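Long-range contact in putative peptidyl-arginine deiminase (Chlorobium tepidum, PDB 1XKN), which probably hydrolyses a guanidine group, as an agmatine or protein-arginine deiminase of the Porphyromonas type: residues 10-18 with 287-295. Residues are numbered along the deposited sequence; the frame is centred on the assembly and turned at random.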
# COMPACT_ATOMS: atom_id res chain seq x y z
N PRO A 10 11.84 -0.79 3.25
CA PRO A 10 10.69 -0.06 3.79
C PRO A 10 10.18 0.86 2.68
O PRO A 10 10.90 1.13 1.71
CB PRO A 10 11.28 0.70 4.97
CG PRO A 10 12.67 0.99 4.50
CD PRO A 10 13.10 -0.31 3.84
N GLU A 11 8.95 1.34 2.81
CA GLU A 11 8.37 2.18 1.78
C GLU A 11 9.11 3.50 1.56
O GLU A 11 9.03 4.08 0.49
CB GLU A 11 6.91 2.46 2.13
CG GLU A 11 6.10 3.04 0.99
CD GLU A 11 4.61 2.97 1.27
OE1 GLU A 11 4.10 1.83 1.39
OE2 GLU A 11 3.97 4.03 1.37
N TRP A 12 9.84 3.97 2.58
CA TRP A 12 10.57 5.22 2.45
C TRP A 12 11.96 5.05 1.84
O TRP A 12 12.67 6.04 1.64
CB TRP A 12 10.69 5.91 3.81
CG TRP A 12 11.42 5.11 4.85
CD1 TRP A 12 12.77 4.95 4.96
CD2 TRP A 12 10.83 4.34 5.89
NE1 TRP A 12 13.06 4.13 6.01
CE2 TRP A 12 11.89 3.74 6.61
CE3 TRP A 12 9.51 4.10 6.30
CZ2 TRP A 12 11.67 2.90 7.70
CZ3 TRP A 12 9.29 3.27 7.39
CH2 TRP A 12 10.37 2.68 8.08
N ALA A 13 12.35 3.82 1.53
CA ALA A 13 13.65 3.58 0.91
C ALA A 13 13.56 4.10 -0.52
O ALA A 13 12.47 4.21 -1.07
CB ALA A 13 13.98 2.09 0.92
N PRO A 14 14.70 4.43 -1.15
CA PRO A 14 14.70 4.93 -2.53
C PRO A 14 13.94 4.04 -3.51
O PRO A 14 14.10 2.82 -3.49
CB PRO A 14 16.19 5.02 -2.86
CG PRO A 14 16.80 5.36 -1.54
CD PRO A 14 16.07 4.42 -0.60
N HIS A 15 13.13 4.65 -4.37
CA HIS A 15 12.35 3.91 -5.36
C HIS A 15 12.89 4.04 -6.77
O HIS A 15 13.40 5.09 -7.17
CB HIS A 15 10.91 4.41 -5.42
CG HIS A 15 10.15 4.27 -4.15
ND1 HIS A 15 8.95 4.91 -3.94
CD2 HIS A 15 10.41 3.57 -3.02
CE1 HIS A 15 8.50 4.61 -2.73
NE2 HIS A 15 9.36 3.80 -2.15
N ALA A 16 12.74 2.96 -7.53
CA ALA A 16 13.12 2.96 -8.93
C ALA A 16 11.88 3.48 -9.65
O ALA A 16 11.97 4.18 -10.66
CB ALA A 16 13.45 1.55 -9.40
N SER A 17 10.71 3.14 -9.10
CA SER A 17 9.43 3.56 -9.67
C SER A 17 8.29 3.27 -8.71
O SER A 17 8.50 2.76 -7.61
CB SER A 17 9.15 2.78 -10.96
OG SER A 17 8.67 1.48 -10.65
N THR A 18 7.08 3.62 -9.15
CA THR A 18 5.86 3.33 -8.41
C THR A 18 4.95 2.70 -9.44
O THR A 18 4.87 3.16 -10.58
CB THR A 18 5.16 4.59 -7.86
OG1 THR A 18 5.96 5.20 -6.85
CG2 THR A 18 3.80 4.20 -7.25
N ALA A 287 -4.16 7.30 7.11
CA ALA A 287 -3.06 6.35 7.21
C ALA A 287 -2.80 5.69 5.86
O ALA A 287 -1.76 5.07 5.65
CB ALA A 287 -3.36 5.29 8.26
N ASN A 288 -3.76 5.81 4.95
CA ASN A 288 -3.62 5.20 3.63
C ASN A 288 -2.87 6.13 2.68
O ASN A 288 -3.28 6.34 1.54
CB ASN A 288 -5.00 4.84 3.07
CG ASN A 288 -4.96 3.63 2.14
OD1 ASN A 288 -4.67 2.51 2.57
ND2 ASN A 288 -5.24 3.86 0.87
N PHE A 289 -1.76 6.67 3.17
CA PHE A 289 -0.91 7.57 2.39
C PHE A 289 0.19 6.75 1.71
O PHE A 289 0.40 5.58 2.05
CB PHE A 289 -0.26 8.62 3.31
CG PHE A 289 0.63 8.05 4.39
CD1 PHE A 289 1.94 7.67 4.10
CD2 PHE A 289 0.16 7.88 5.68
CE1 PHE A 289 2.77 7.14 5.09
CE2 PHE A 289 0.97 7.35 6.68
CZ PHE A 289 2.28 6.98 6.39
N TYR A 290 0.87 7.35 0.75
CA TYR A 290 1.95 6.66 0.05
C TYR A 290 3.22 7.49 0.11
O TYR A 290 3.19 8.69 -0.17
CB TYR A 290 1.57 6.40 -1.41
CG TYR A 290 2.69 5.77 -2.21
CD1 TYR A 290 3.18 4.50 -1.89
CD2 TYR A 290 3.27 6.44 -3.29
CE1 TYR A 290 4.21 3.91 -2.62
CE2 TYR A 290 4.30 5.86 -4.03
CZ TYR A 290 4.77 4.60 -3.70
OH TYR A 290 5.78 4.03 -4.43
N ILE A 291 4.33 6.85 0.47
CA ILE A 291 5.61 7.54 0.54
C ILE A 291 6.34 7.36 -0.79
O ILE A 291 6.61 6.23 -1.19
CB ILE A 291 6.51 6.96 1.65
CG1 ILE A 291 5.79 6.98 3.00
CG2 ILE A 291 7.81 7.77 1.74
CD1 ILE A 291 6.42 6.06 4.04
N ALA A 292 6.62 8.46 -1.48
CA ALA A 292 7.35 8.41 -2.75
C ALA A 292 8.73 9.01 -2.49
O ALA A 292 9.02 9.43 -1.37
CB ALA A 292 6.61 9.22 -3.81
N ASN A 293 9.58 9.08 -3.51
CA ASN A 293 10.93 9.62 -3.31
C ASN A 293 10.97 11.07 -2.85
O ASN A 293 11.66 11.39 -1.88
CB ASN A 293 11.76 9.47 -4.59
CG ASN A 293 12.16 8.04 -4.87
OD1 ASN A 293 11.93 7.14 -4.06
ND2 ASN A 293 12.76 7.81 -6.04
N THR A 294 10.24 11.95 -3.52
CA THR A 294 10.27 13.37 -3.16
C THR A 294 8.98 13.90 -2.55
O THR A 294 8.93 15.06 -2.13
CB THR A 294 10.57 14.24 -4.39
OG1 THR A 294 9.47 14.17 -5.30
CG2 THR A 294 11.82 13.75 -5.09
N VAL A 295 7.95 13.07 -2.51
CA VAL A 295 6.68 13.51 -1.96
C VAL A 295 5.95 12.40 -1.22
O VAL A 295 6.23 11.22 -1.41
CB VAL A 295 5.73 14.01 -3.08
CG1 VAL A 295 6.34 15.22 -3.78
CG2 VAL A 295 5.48 12.90 -4.10
O HOH W 1 11.33 6.81 -1.33
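Asn293 reaches across to the backbone of His15 and pairs with both of its polar atoms: OD1 takes the proton of His15 N at 2.8 Å, on a lone pair in the carbonyl plane, while Asn293 ND2 gives one to His15 O at 3.0 Å. The two bonds close a ring much as a neighbouring strand would, and they fix the rotation of the amide. Water 1 sits over one face of the imidazole, within hydrogen-bonding distance of Asn293 OD1 and Ala13 O.

Carboxylate and hydroxyl make the other polar links. Glu11, its chain extended and CG anti to the backbone N (chi1 -166°), pushes OE2 to Ile291 N, where the anti lone pair receives a nearly straight bond of 3.0 Å (171°). Arg223 shares that oxygen through a salt bridge and His338 bonds to OE1, so both oxygens are held. Tyr290 OH donates to Thr18 OG1 at 2.7 Å, from the opposite direction; Glu51 also bonds to that threonine oxygen and to His15 ND1.

In the fold, a pentein alpha/beta propeller as in this family, the type I turn 10-13 and strand 15-21, broken by a classic beta bulge at Ala16 and Ser17 opposite Glu344, meet the short edge strand 290-291 of a different sheet, so the contact joins two sheets of this putative deiminase.

Within segment 10-18, His15 NE2 reaches back to Glu11 O, inside the turn, at 2.7 Å. This bond and the one from ND1 to Glu51 hold the ring with CE1 2.9 Å from Ile291 O, a buried carbonyl oxygen with no hydrogen-bond partner in the model. The His15 and Tyr290 planes are 28° apart, but the rings are so far displaced that little of one lies over the other. Ile291 packs on the Glu11 chain and on Trp12, with CG2 3.8 Å from Trp12 CA.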